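PDB 6CHJ: diacylglycerol O-acyltransferase from Marinobacter hydrocarbonoclasticus, which probably transfers fatty acyl groups from acyl-CoA to diacylglycerol or to fatty alcohols, making triacylglycerols and wax esters. Local coordinates for residues G24-F29 and R94-F99; S143-A148 and E396-V401; K249-V254 and D264-M269; M412-T415 and Q420-F423. All coordinates share one frame; numbering follows the deposited sequence.

How the interactions relate
All four contacts are buried, and interactions 1, 2 and 3 are apolar helix packing with no hydrogen bond between their segments. Interaction 4 differs: it pairs two strands, so backbone bonds carry it and side chains fill in around them. Interactions 1 and 2 work on one sheet, where strands 22-30 and 393-401 are neighbours, with helices 93-105 and 141-150 on its two faces. Interaction 3 is a helix pair packed on the second sheet, which holds interaction 4; they touch at Val266, Leu414 and Phe423. The bridge between the halves is interaction 2 with interaction 4, where strand 393-401 exchanges polar bonds with Gln420 and Glu422. Farthest from the chain centre, interaction 3 has a charged outer side.

Interaction 1. Residues G24-F29 and R94-F99; sequences GGLQLF and RELLSF
Leu26 meets Leu96 and Leu97 with methyl groups alone; the rings of the two segments stand apart from this contact, Phe29 stacked on Phe128 and Phe99 resting against Leu87 and Ile120. The arrangement is a helix laid on a beta-sheet, in a fold of the CoA-dependent acyltransferase type: segment 94-99 of helix 93-105 runs at 154° to segment 24-29 of strand 22-30, so nearly antiparallel to it. Leu26 and Leu96 reach for each other tip to tip, with CD1 of Leu26 and CD1 of Leu96 4.2 Å apart. Leu96 has CG anti to the backbone N (chi1 178°), which carries its methyls outward to the strand, and its CD2 also lies 4.2 Å from Leu28 CD1. Leu97 comes in across Leu26 at about a right angle, its CD2 4.2 Å from Leu26 CD2. Leu96 goes on to touch Ile120 and Ala129 of the adjoining strands, so one leucine spans several strands of the sheet. Gln27 instead bonds through NE2 to Ala148 O of helix 141-150. On the helix itself, Arg94 O takes two donors from opposite faces of its carbonyl plane: Ser98 N, and Ser98 OG at 2.7 Å.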
loop_
_atom_site.group_PDB
_atom_site.type_symbol
_atom_site.label_atom_id
_atom_site.label_comp_id
_atom_site.label_asym_id
_atom_site.label_seq_id
_atom_site.Cartn_x
_atom_site.Cartn_y
_atom_site.Cartn_z
ATOM N N GLY B 24 -6.847 1.288 -11.989
ATOM C CA GLY B 24 -6.399 -0.087 -12.023
ATOM C C GLY B 24 -7.268 -0.907 -12.950
ATOM O O GLY B 24 -8.342 -0.479 -13.376
ATOM N N GLY B 25 -6.777 -2.101 -13.264
ATOM C CA GLY B 25 -7.540 -3.054 -14.043
ATOM C C GLY B 25 -7.211 -4.474 -13.639
ATOM O O GLY B 25 -6.053 -4.803 -13.340
ATOM N N LEU B 26 -8.230 -5.321 -13.614
ATOM C CA LEU B 26 -8.103 -6.710 -13.207
ATOM C C LEU B 26 -8.427 -7.610 -14.393
ATOM O O LEU B 26 -9.591 -7.708 -14.807
ATOM C CB LEU B 26 -9.021 -7.022 -12.031
ATOM C CG LEU B 26 -8.996 -8.513 -11.706
ATOM C CD1 LEU B 26 -7.577 -8.978 -11.274
ATOM C CD2 LEU B 26 -10.042 -8.822 -10.656
ATOM N N GLN B 27 -7.405 -8.292 -14.905
ATOM C CA GLN B 27 -7.525 -9.223 -16.021
ATOM C C GLN B 27 -7.413 -10.651 -15.511
ATOM O O GLN B 27 -6.476 -10.986 -14.783
ATOM C CB GLN B 27 -6.435 -8.963 -17.056
ATOM C CG GLN B 27 -6.691 -7.730 -17.884
ATOM C CD GLN B 27 -5.507 -7.401 -18.722
ATOM O OE1 GLN B 27 -4.382 -7.757 -18.364
ATOM N NE2 GLN B 27 -5.732 -6.742 -19.855
ATOM N N LEU B 28 -8.360 -11.488 -15.898
ATOM C CA LEU B 28 -8.398 -12.882 -15.497
ATOM C C LEU B 28 -8.158 -13.752 -16.723
ATOM O O LEU B 28 -8.808 -13.558 -17.755
ATOM C CB LEU B 28 -9.745 -13.194 -14.863
ATOM C CG LEU B 28 -10.056 -14.640 -14.529
ATOM C CD1 LEU B 28 -9.304 -15.054 -13.257
ATOM C CD2 LEU B 28 -11.565 -14.776 -14.374
ATOM N N PHE B 29 -7.205 -14.683 -16.627
ATOM C CA PHE B 29 -6.867 -15.564 -17.734
ATOM C C PHE B 29 -7.029 -17.021 -17.333
ATOM O O PHE B 29 -7.067 -17.370 -16.151
ATOM C CB PHE B 29 -5.435 -15.396 -18.228
ATOM C CG PHE B 29 -5.064 -14.006 -18.615
ATOM C CD1 PHE B 29 -5.172 -13.589 -19.930
ATOM C CD2 PHE B 29 -4.525 -13.139 -17.682
ATOM C CE1 PHE B 29 -4.785 -12.299 -20.314
ATOM C CE2 PHE B 29 -4.146 -11.862 -18.049
ATOM C CZ PHE B 29 -4.283 -11.438 -19.374
ATOM N N ARG B 94 -13.659 -14.878 -4.347
ATOM C CA ARG B 94 -13.693 -14.036 -3.158
ATOM C C ARG B 94 -12.279 -13.611 -2.734
ATOM O O ARG B 94 -12.054 -12.445 -2.390
ATOM C CB ARG B 94 -14.410 -14.754 -2.016
ATOM C CG ARG B 94 -14.327 -14.003 -0.693
ATOM C CD ARG B 94 -15.600 -14.112 0.130
ATOM N NE ARG B 94 -16.247 -15.417 -0.019
ATOM C CZ ARG B 94 -17.003 -15.993 0.915
ATOM N NH1 ARG B 94 -17.199 -15.381 2.083
ATOM N NH2 ARG B 94 -17.557 -17.184 0.682
ATOM N N GLU B 95 -11.297 -14.522 -2.807
ATOM C CA GLU B 95 -9.932 -14.140 -2.434
ATOM C C GLU B 95 -9.300 -13.195 -3.466
ATOM O O GLU B 95 -8.615 -12.230 -3.095
ATOM C CB GLU B 95 -9.060 -15.385 -2.220
ATOM C CG GLU B 95 -9.349 -16.133 -0.908
ATOM C CD GLU B 95 -10.721 -16.815 -0.896
ATOM O OE1 GLU B 95 -11.517 -16.609 0.053
ATOM O OE2 GLU B 95 -11.005 -17.563 -1.858
ATOM N N LEU B 96 -9.507 -13.446 -4.761
ATOM C CA LEU B 96 -8.950 -12.562 -5.782
ATOM C C LEU B 96 -9.425 -11.127 -5.601
ATOM O O LEU B 96 -8.673 -10.187 -5.879
ATOM C CB LEU B 96 -9.340 -13.029 -7.170
ATOM C CG LEU B 96 -8.875 -12.189 -8.360
ATOM C CD1 LEU B 96 -7.350 -12.051 -8.427
ATOM C CD2 LEU B 96 -9.397 -12.805 -9.666
ATOM N N LEU B 97 -10.670 -10.937 -5.150
ATOM C CA LEU B 97 -11.188 -9.587 -5.040
ATOM C C LEU B 97 -10.668 -8.912 -3.786
ATOM O O LEU B 97 -10.447 -7.697 -3.807
ATOM C CB LEU B 97 -12.716 -9.587 -5.060
ATOM C CG LEU B 97 -13.342 -10.129 -6.355
ATOM C CD1 LEU B 97 -14.859 -10.061 -6.298
ATOM C CD2 LEU B 97 -12.823 -9.433 -7.608
ATOM N N SER B 98 -10.453 -9.693 -2.713
ATOM C CA SER B 98 -9.817 -9.161 -1.509
ATOM C C SER B 98 -8.415 -8.691 -1.809
ATOM O O SER B 98 -7.979 -7.656 -1.285
ATOM C CB SER B 98 -9.774 -10.207 -0.404
ATOM O OG SER B 98 -10.984 -10.939 -0.376
ATOM N N PHE B 99 -7.693 -9.436 -2.646
ATOM C CA PHE B 99 -6.339 -9.031 -2.995
ATOM C C PHE B 99 -6.355 -7.679 -3.695
ATOM O O PHE B 99 -5.533 -6.805 -3.397
ATOM C CB PHE B 99 -5.644 -10.087 -3.871
ATOM C CG PHE B 99 -4.306 -9.631 -4.410
ATOM C CD1 PHE B 99 -3.132 -9.899 -3.714
ATOM C CD2 PHE B 99 -4.229 -8.855 -5.576
ATOM C CE1 PHE B 99 -1.898 -9.431 -4.188
ATOM C CE2 PHE B 99 -3.002 -8.376 -6.046
ATOM C CZ PHE B 99 -1.830 -8.672 -5.350
#

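Interaction 2. Residues S143-A148 and E396-V401; sequences SAMRMA and EGMYPV
This is a buried helix-on-sheet contact in which essentially one side chain, Met145 of helix 141-150, lies against strand 393-401 near the middle of the molecule. Its sulphur does most of the touching: Met145 SD sits 3.4 Å from Pro400 CB and 3.5 Å from Pro400 CA, the two side chains crossing at about a right angle. The methionine chain starts beside the backbone N and then bends twice, at chi2 and chi3 (-129° and 78°), which turns the methyl along the strand to face Met398; the two CE atoms, of Met145 and Met398, are 4.3 Å apart. The strand comes from the C-terminal part of the sequence yet pairs with strand 22-30: it is lent by the C-terminal half to the N-terminal sheet, as in CoA-dependent acyltransferases. The helix begins at the final glycine of the HHxxxDG signature of the family, whose Asp140 takes a hydrogen bond with Ser143 OG. Earlier in the strand, a classic beta bulge sets Glu396 and Gly397 together opposite Leu28. Tyr399 starts off away from the helix, and its OH is hydrogen-bonded to Ser245 OG. On Pro400, Thr413 and Thr415 make further contacts from strand 410-417.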
loop_
_atom_site.group_PDB
_atom_site.type_symbol
_atom_site.label_atom_id
_atom_site.label_comp_id
_atom_site.label_asym_id
_atom_site.label_seq_id
_atom_site.Cartn_x
_atom_site.Cartn_y
_atom_site.Cartn_z
ATOM N N SER B 143 -7.449 5.019 -21.831
ATOM C CA SER B 143 -6.232 4.585 -22.521
ATOM C C SER B 143 -5.453 3.571 -21.694
ATOM O O SER B 143 -4.777 2.704 -22.256
ATOM C CB SER B 143 -5.350 5.783 -22.882
ATOM O OG SER B 143 -5.135 6.643 -21.783
ATOM N N ALA B 144 -5.546 3.644 -20.366
ATOM C CA ALA B 144 -5.043 2.546 -19.553
ATOM C C ALA B 144 -5.723 1.249 -19.949
ATOM O O ALA B 144 -5.055 0.263 -20.290
ATOM C CB ALA B 144 -5.245 2.829 -18.064
ATOM N N MET B 145 -7.059 1.234 -19.947
ATOM C CA MET B 145 -7.750 0.001 -20.300
ATOM C C MET B 145 -7.811 -0.228 -21.805
ATOM O O MET B 145 -8.397 -1.225 -22.239
ATOM C CB MET B 145 -9.155 -0.033 -19.677
ATOM C CG MET B 145 -9.122 -0.278 -18.142
ATOM S SD MET B 145 -10.169 -1.617 -17.473
ATOM C CE MET B 145 -9.283 -3.146 -17.837
ATOM N N ARG B 146 -7.207 0.650 -22.607
ATOM C CA ARG B 146 -6.932 0.336 -24.003
ATOM C C ARG B 146 -5.556 -0.297 -24.180
ATOM O O ARG B 146 -5.409 -1.251 -24.954
ATOM C CB ARG B 146 -7.065 1.598 -24.861
ATOM C CG ARG B 146 -8.505 2.130 -24.913
ATOM C CD ARG B 146 -8.848 2.792 -26.246
ATOM N NE ARG B 146 -9.980 3.719 -26.154
ATOM C CZ ARG B 146 -11.241 3.390 -25.852
ATOM N NH1 ARG B 146 -11.592 2.128 -25.616
ATOM N NH2 ARG B 146 -12.171 4.337 -25.806
ATOM N N MET B 147 -4.550 0.212 -23.461
ATOM C CA MET B 147 -3.237 -0.428 -23.427
ATOM C C MET B 147 -3.324 -1.867 -22.947
ATOM O O MET B 147 -2.621 -2.745 -23.464
ATOM C CB MET B 147 -2.302 0.353 -22.517
ATOM C CG MET B 147 -1.948 1.718 -23.018
ATOM S SD MET B 147 -0.539 2.284 -22.095
ATOM C CE MET B 147 -0.980 3.958 -21.706
ATOM N N ALA B 148 -4.149 -2.129 -21.933
ATOM C CA ALA B 148 -4.281 -3.496 -21.441
ATOM C C ALA B 148 -4.936 -4.408 -22.472
ATOM O O ALA B 148 -4.714 -5.627 -22.450
ATOM C CB ALA B 148 -5.062 -3.516 -20.131
ATOM N N GLU B 396 -10.382 -14.181 -19.856
ATOM C CA GLU B 396 -11.745 -14.563 -19.487
ATOM C C GLU B 396 -12.613 -13.404 -18.989
ATOM O O GLU B 396 -13.841 -13.554 -18.936
ATOM C CB GLU B 396 -11.731 -15.640 -18.394
ATOM C CG GLU B 396 -10.970 -16.887 -18.743
ATOM C CD GLU B 396 -11.760 -17.817 -19.649
ATOM O OE1 GLU B 396 -12.904 -17.469 -20.032
ATOM O OE2 GLU B 396 -11.223 -18.895 -19.981
ATOM N N GLY B 397 -12.020 -12.273 -18.598
ATOM C CA GLY B 397 -12.768 -11.145 -18.065
ATOM C C GLY B 397 -11.849 -9.995 -17.688
ATOM O O GLY B 397 -10.781 -10.223 -17.103
ATOM N N MET B 398 -12.236 -8.763 -18.038
ATOM C CA MET B 398 -11.452 -7.562 -17.767
ATOM C C MET B 398 -12.340 -6.568 -17.023
ATOM O O MET B 398 -13.435 -6.238 -17.494
ATOM C CB MET B 398 -10.900 -6.948 -19.070
ATOM C CG MET B 398 -11.841 -7.091 -20.278
ATOM S SD MET B 398 -11.340 -6.269 -21.819
ATOM C CE MET B 398 -11.342 -4.544 -21.323
ATOM N N TYR B 399 -11.871 -6.105 -15.859
ATOM C CA TYR B 399 -12.683 -5.343 -14.910
ATOM C C TYR B 399 -11.936 -4.082 -14.504
ATOM O O TYR B 399 -10.861 -4.174 -13.871
ATOM C CB TYR B 399 -13.019 -6.182 -13.677
ATOM C CG TYR B 399 -13.584 -7.540 -14.020
ATOM C CD1 TYR B 399 -14.952 -7.708 -14.261
ATOM C CD2 TYR B 399 -12.754 -8.651 -14.137
ATOM C CE1 TYR B 399 -15.488 -8.965 -14.590
ATOM C CE2 TYR B 399 -13.268 -9.904 -14.467
ATOM C CZ TYR B 399 -14.639 -10.049 -14.693
ATOM O OH TYR B 399 -15.139 -11.285 -15.023
ATOM N N PRO B 400 -12.454 -2.903 -14.812
ATOM C CA PRO B 400 -11.779 -1.679 -14.399
ATOM C C PRO B 400 -11.894 -1.469 -12.893
ATOM O O PRO B 400 -12.830 -1.945 -12.244
ATOM C CB PRO B 400 -12.528 -0.594 -15.181
ATOM C CG PRO B 400 -13.910 -1.143 -15.290
ATOM C CD PRO B 400 -13.735 -2.628 -15.484
ATOM N N VAL B 401 -10.907 -0.755 -12.344
ATOM C CA VAL B 401 -10.835 -0.421 -10.922
ATOM C C VAL B 401 -10.645 1.078 -10.866
ATOM O O VAL B 401 -9.605 1.589 -11.296
ATOM C CB VAL B 401 -9.688 -1.139 -10.193
ATOM C CG1 VAL B 401 -9.912 -1.061 -8.690
ATOM C CG2 VAL B 401 -9.562 -2.593 -10.665
#

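Interaction 3. Residues K249-V254 and D264-M269; sequences KRIRAV and DVVTAM
Ile251 and Val254 of one helix pack against Val265, Val266 and Met269 of the next, in two consecutive helices joined by a short connection, whose segments cross almost perpendicularly, at 99°. The two helices, 248-258 and 262-280, pack beside the sheet of the second half of the fold. The tight part centres on Ile251. With CG2 anti to the backbone N, that methyl slides past Val265 and lies 3.9 Å from Val265 CG1. The other branch continues straight out at chi2 (175°) and delivers CD1 between two partners, Val266 CG2 and Met269 SD, each 4.0 Å from Ile251 CD1. Val266 and Met269 press onto Phe423 as well, so the isoleucine backs up the residues that face the sheet. Cut back to alanine, Ile251 would probably lose its grip on Val266 and Met269, and Val265 CG1 would be left without its mate. The outer side of helix 248-258 is another matter. Lys249 is exposed and pairs with Glu256, while Arg252 sets out away from the neighbouring helix. Between the two regimes lies Arg250, held by salt bridges to Glu443 and Glu450 of helix 437-453, whose Leu446 and Leu449 cover Ile251 and Val254 from that direction. One turn along from Ile251, the last contact of the pair is made by Val254, whose CG1 reaches Val265 CG2 at 4.0 Å.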
loop_
_atom_site.group_PDB
_atom_site.type_symbol
_atom_site.label_atom_id
_atom_site.label_comp_id
_atom_site.label_asym_id
_atom_site.label_seq_id
_atom_site.Cartn_x
_atom_site.Cartn_y
_atom_site.Cartn_z
ATOM N N LYS B 249 -26.117 -11.264 -24.522
ATOM C CA LYS B 249 -27.391 -11.592 -25.171
ATOM C C LYS B 249 -28.492 -11.821 -24.153
ATOM O O LYS B 249 -29.668 -11.558 -24.440
ATOM C CB LYS B 249 -27.263 -12.805 -26.112
ATOM C CG LYS B 249 -28.643 -13.387 -26.561
ATOM C CD LYS B 249 -29.561 -12.344 -27.290
ATOM C CE LYS B 249 -31.060 -12.732 -27.213
ATOM N NZ LYS B 249 -32.002 -11.647 -27.645
ATOM N N ARG B 250 -28.136 -12.264 -22.950
ATOM C CA ARG B 250 -29.114 -12.223 -21.870
ATOM C C ARG B 250 -29.667 -10.813 -21.700
ATOM O O ARG B 250 -30.878 -10.620 -21.550
ATOM C CB ARG B 250 -28.482 -12.721 -20.570
ATOM C CG ARG B 250 -29.358 -12.555 -19.367
ATOM C CD ARG B 250 -28.786 -13.253 -18.116
ATOM N NE ARG B 250 -29.733 -13.094 -17.011
ATOM C CZ ARG B 250 -29.413 -13.023 -15.725
ATOM N NH1 ARG B 250 -28.143 -13.097 -15.343
ATOM N NH2 ARG B 250 -30.380 -12.881 -14.820
ATOM N N ILE B 251 -28.796 -9.807 -21.782
ATOM C CA ILE B 251 -29.218 -8.421 -21.595
ATOM C C ILE B 251 -29.914 -7.892 -22.844
ATOM O O ILE B 251 -30.852 -7.093 -22.757
ATOM C CB ILE B 251 -27.993 -7.562 -21.205
ATOM C CG1 ILE B 251 -27.622 -7.776 -19.740
ATOM C CG2 ILE B 251 -28.205 -6.086 -21.488
ATOM C CD1 ILE B 251 -26.329 -7.041 -19.348
ATOM N N ARG B 252 -29.466 -8.314 -24.025
ATOM C CA ARG B 252 -30.160 -7.919 -25.248
ATOM C C ARG B 252 -31.593 -8.453 -25.271
ATOM O O ARG B 252 -32.515 -7.750 -25.700
ATOM C CB ARG B 252 -29.383 -8.393 -26.473
ATOM C CG ARG B 252 -28.644 -7.275 -27.178
ATOM C CD ARG B 252 -27.961 -7.793 -28.426
ATOM N NE ARG B 252 -26.511 -7.932 -28.279
ATOM C CZ ARG B 252 -25.889 -9.094 -28.101
ATOM N NH1 ARG B 252 -26.587 -10.220 -28.027
ATOM N NH2 ARG B 252 -24.569 -9.134 -27.993
ATOM N N ALA B 253 -31.804 -9.687 -24.797
ATOM C CA ALA B 253 -33.162 -10.212 -24.690
ATOM C C ALA B 253 -34.057 -9.267 -23.898
ATOM O O ALA B 253 -35.221 -9.053 -24.256
ATOM C CB ALA B 253 -33.141 -11.595 -24.041
ATOM N N VAL B 254 -33.523 -8.664 -22.834
ATOM C CA VAL B 254 -34.331 -7.736 -22.059
ATOM C C VAL B 254 -34.539 -6.444 -22.845
ATOM O O VAL B 254 -35.595 -5.803 -22.734
ATOM C CB VAL B 254 -33.677 -7.515 -20.682
ATOM C CG1 VAL B 254 -34.395 -6.404 -19.868
ATOM C CG2 VAL B 254 -33.655 -8.838 -19.920
ATOM N N ASP B 264 -29.294 1.299 -21.510
ATOM C CA ASP B 264 -30.404 1.524 -20.588
ATOM C C ASP B 264 -30.489 0.403 -19.560
ATOM O O ASP B 264 -30.601 0.658 -18.356
ATOM C CB ASP B 264 -31.731 1.632 -21.350
ATOM C CG ASP B 264 -31.771 2.809 -22.310
ATOM O OD1 ASP B 264 -31.459 3.945 -21.889
ATOM O OD2 ASP B 264 -32.112 2.589 -23.493
ATOM N N VAL B 265 -30.450 -0.852 -20.016
ATOM C CA VAL B 265 -30.610 -1.971 -19.089
ATOM C C VAL B 265 -29.488 -1.976 -18.051
ATOM O O VAL B 265 -29.728 -2.165 -16.850
ATOM C CB VAL B 265 -30.669 -3.304 -19.858
ATOM C CG1 VAL B 265 -30.655 -4.478 -18.874
ATOM C CG2 VAL B 265 -31.896 -3.352 -20.767
ATOM N N VAL B 266 -28.251 -1.762 -18.494
ATOM C CA VAL B 266 -27.123 -1.808 -17.578
ATOM C C VAL B 266 -27.196 -0.664 -16.567
ATOM O O VAL B 266 -26.820 -0.827 -15.393
ATOM C CB VAL B 266 -25.820 -1.795 -18.392
ATOM C CG1 VAL B 266 -24.670 -1.744 -17.478
ATOM C CG2 VAL B 266 -25.724 -3.045 -19.286
ATOM N N THR B 267 -27.709 0.495 -16.984
ATOM C CA THR B 267 -27.931 1.586 -16.037
ATOM C C THR B 267 -29.046 1.233 -15.061
ATOM O O THR B 267 -28.970 1.560 -13.870
ATOM C CB THR B 267 -28.252 2.876 -16.795
ATOM O OG1 THR B 267 -27.142 3.213 -17.645
ATOM C CG2 THR B 267 -28.507 4.031 -15.819
ATOM N N ALA B 268 -30.087 0.561 -15.560
ATOM C CA ALA B 268 -31.159 0.061 -14.705
ATOM C C ALA B 268 -30.646 -0.980 -13.719
ATOM O O ALA B 268 -31.069 -1.007 -12.557
ATOM C CB ALA B 268 -32.277 -0.534 -15.573
ATOM N N MET B 269 -29.761 -1.872 -14.170
ATOM C CA MET B 269 -29.148 -2.809 -13.232
ATOM C C MET B 269 -28.452 -2.067 -12.097
ATOM O O MET B 269 -28.607 -2.442 -10.928
ATOM C CB MET B 269 -28.170 -3.731 -13.947
ATOM C CG MET B 269 -28.850 -4.877 -14.699
ATOM S SD MET B 269 -27.671 -5.616 -15.837
ATOM C CE MET B 269 -26.506 -6.367 -14.684
#

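Interaction 4. Residues M412-T415 and Q420-F423; sequences MTLT and QVEF
Strands 410-417 and 420-428 form a beta hairpin, and this contact is two successive rungs a little way in from the turn. Thr415 and Glu422 are the hydrogen-bonded pair: Glu422 N gives to Thr415 O at 2.6 Å, almost straight at 169°, and Thr415 N returns a bond to Glu422 O at 3.1 Å. Next to them, Leu414 and Phe423 are a non-hydrogen-bonded pair, and here the side chains do the work. Leu414 CD2 stands over the ring of Phe423, 3.3 Å from its centroid and 9° off the ring normal, a close CH-pi contact. The same leucine methyl also touches Val421 CG1, at 4.2 Å. Around the ring, Trp246 comes edge-to-face, and Leu442 of helix 437-453 adds to the packing. With a serine in place of Phe423, the Leu414 methyl would probably face a gap and Trp246 lose its aromatic partner. The other face of the hairpin, with Thr415 and Glu422, is mixed in character. Thr415 CG2 lies 3.5 Å from Glu422 CB, while Thr415 OG1 bonds to Val381 O. The Glu422 chain, with CG beside the backbone N (chi1 -43°), bends at chi2 and leads its carboxylate off the strand pair, where OE2 accepts from Met398 N and, at 3.1 Å, from Gln420 NE2. Gln420 NE2 donates to Glu396 O too. Through these bonds the hairpin grips strand 393-401, an arrangement consistent with the two-sheet fold of CoA-dependent acyltransferases, in which an antiparallel hairpin forms part of the second sheet, here between strands 239-247 and 376-380.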
loop_
_atom_site.group_PDB
_atom_site.type_symbol
_atom_site.label_atom_id
_atom_site.label_comp_id
_atom_site.label_asym_id
_atom_site.label_seq_id
_atom_site.Cartn_x
_atom_site.Cartn_y
_atom_site.Cartn_z
ATOM N N MET B 412 -18.836 3.247 -9.960
ATOM C CA MET B 412 -19.257 2.098 -10.744
ATOM C C MET B 412 -18.688 2.254 -12.140
ATOM O O MET B 412 -18.972 3.247 -12.820
ATOM C CB MET B 412 -20.776 1.982 -10.792
ATOM C CG MET B 412 -21.443 1.770 -9.428
ATOM S SD MET B 412 -23.254 1.736 -9.538
ATOM C CE MET B 412 -23.621 -0.008 -9.472
ATOM N N THR B 413 -17.873 1.297 -12.563
ATOM C CA THR B 413 -17.269 1.394 -13.878
ATOM C C THR B 413 -17.542 0.139 -14.682
ATOM O O THR B 413 -17.443 -0.986 -14.176
ATOM C CB THR B 413 -15.790 1.643 -13.788
ATOM O OG1 THR B 413 -15.256 0.857 -12.712
ATOM C CG2 THR B 413 -15.536 3.117 -13.526
ATOM N N LEU B 414 -17.867 0.357 -15.947
ATOM C CA LEU B 414 -18.403 -0.664 -16.825
ATOM C C LEU B 414 -17.645 -0.693 -18.132
ATOM O O LEU B 414 -17.174 0.334 -18.629
ATOM C CB LEU B 414 -19.856 -0.425 -17.112
ATOM C CG LEU B 414 -20.565 -0.784 -15.836
ATOM C CD1 LEU B 414 -21.060 0.422 -15.117
ATOM C CD2 LEU B 414 -21.661 -1.679 -16.231
ATOM N N THR B 415 -17.550 -1.896 -18.679
ATOM C CA THR B 415 -16.901 -2.120 -19.955
ATOM C C THR B 415 -17.503 -3.387 -20.532
ATOM O O THR B 415 -18.232 -4.121 -19.852
ATOM C CB THR B 415 -15.369 -2.225 -19.811
ATOM O OG1 THR B 415 -14.767 -2.333 -21.109
ATOM C CG2 THR B 415 -14.996 -3.433 -19.009
ATOM N N GLN B 420 -19.804 -10.424 -23.147
ATOM C CA GLN B 420 -20.268 -10.068 -21.815
ATOM C C GLN B 420 -20.076 -8.577 -21.536
ATOM O O GLN B 420 -19.370 -7.860 -22.250
ATOM C CB GLN B 420 -19.561 -10.933 -20.754
ATOM C CG GLN B 420 -18.029 -10.769 -20.735
ATOM C CD GLN B 420 -17.286 -12.018 -20.274
ATOM O OE1 GLN B 420 -17.607 -13.139 -20.680
ATOM N NE2 GLN B 420 -16.270 -11.823 -19.433
ATOM N N VAL B 421 -20.737 -8.123 -20.476
ATOM C CA VAL B 421 -20.601 -6.768 -19.952
ATOM C C VAL B 421 -19.978 -6.879 -18.564
ATOM O O VAL B 421 -20.384 -7.730 -17.758
ATOM C CB VAL B 421 -21.960 -6.025 -19.930
ATOM C CG1 VAL B 421 -21.951 -4.858 -18.968
ATOM C CG2 VAL B 421 -22.294 -5.516 -21.327
ATOM N N GLU B 422 -18.978 -6.044 -18.299
ATOM C CA GLU B 422 -18.121 -6.197 -17.128
ATOM C C GLU B 422 -18.387 -5.074 -16.136
ATOM O O GLU B 422 -18.334 -3.891 -16.506
ATOM C CB GLU B 422 -16.654 -6.178 -17.552
ATOM C CG GLU B 422 -16.399 -7.003 -18.803
ATOM C CD GLU B 422 -16.241 -8.459 -18.460
ATOM O OE1 GLU B 422 -17.225 -9.055 -17.977
ATOM O OE2 GLU B 422 -15.143 -9.009 -18.662
ATOM N N PHE B 423 -18.674 -5.439 -14.887
ATOM C CA PHE B 423 -18.982 -4.469 -13.843
ATOM C C PHE B 423 -17.807 -4.384 -12.881
ATOM O O PHE B 423 -17.434 -5.394 -12.279
ATOM C CB PHE B 423 -20.243 -4.848 -13.064
ATOM C CG PHE B 423 -21.530 -4.488 -13.752
ATOM C CD1 PHE B 423 -22.343 -3.480 -13.244
ATOM C CD2 PHE B 423 -21.950 -5.185 -14.885
ATOM C CE1 PHE B 423 -23.559 -3.161 -13.854
ATOM C CE2 PHE B 423 -23.165 -4.873 -15.505
ATOM C CZ PHE B 423 -23.968 -3.870 -14.986
#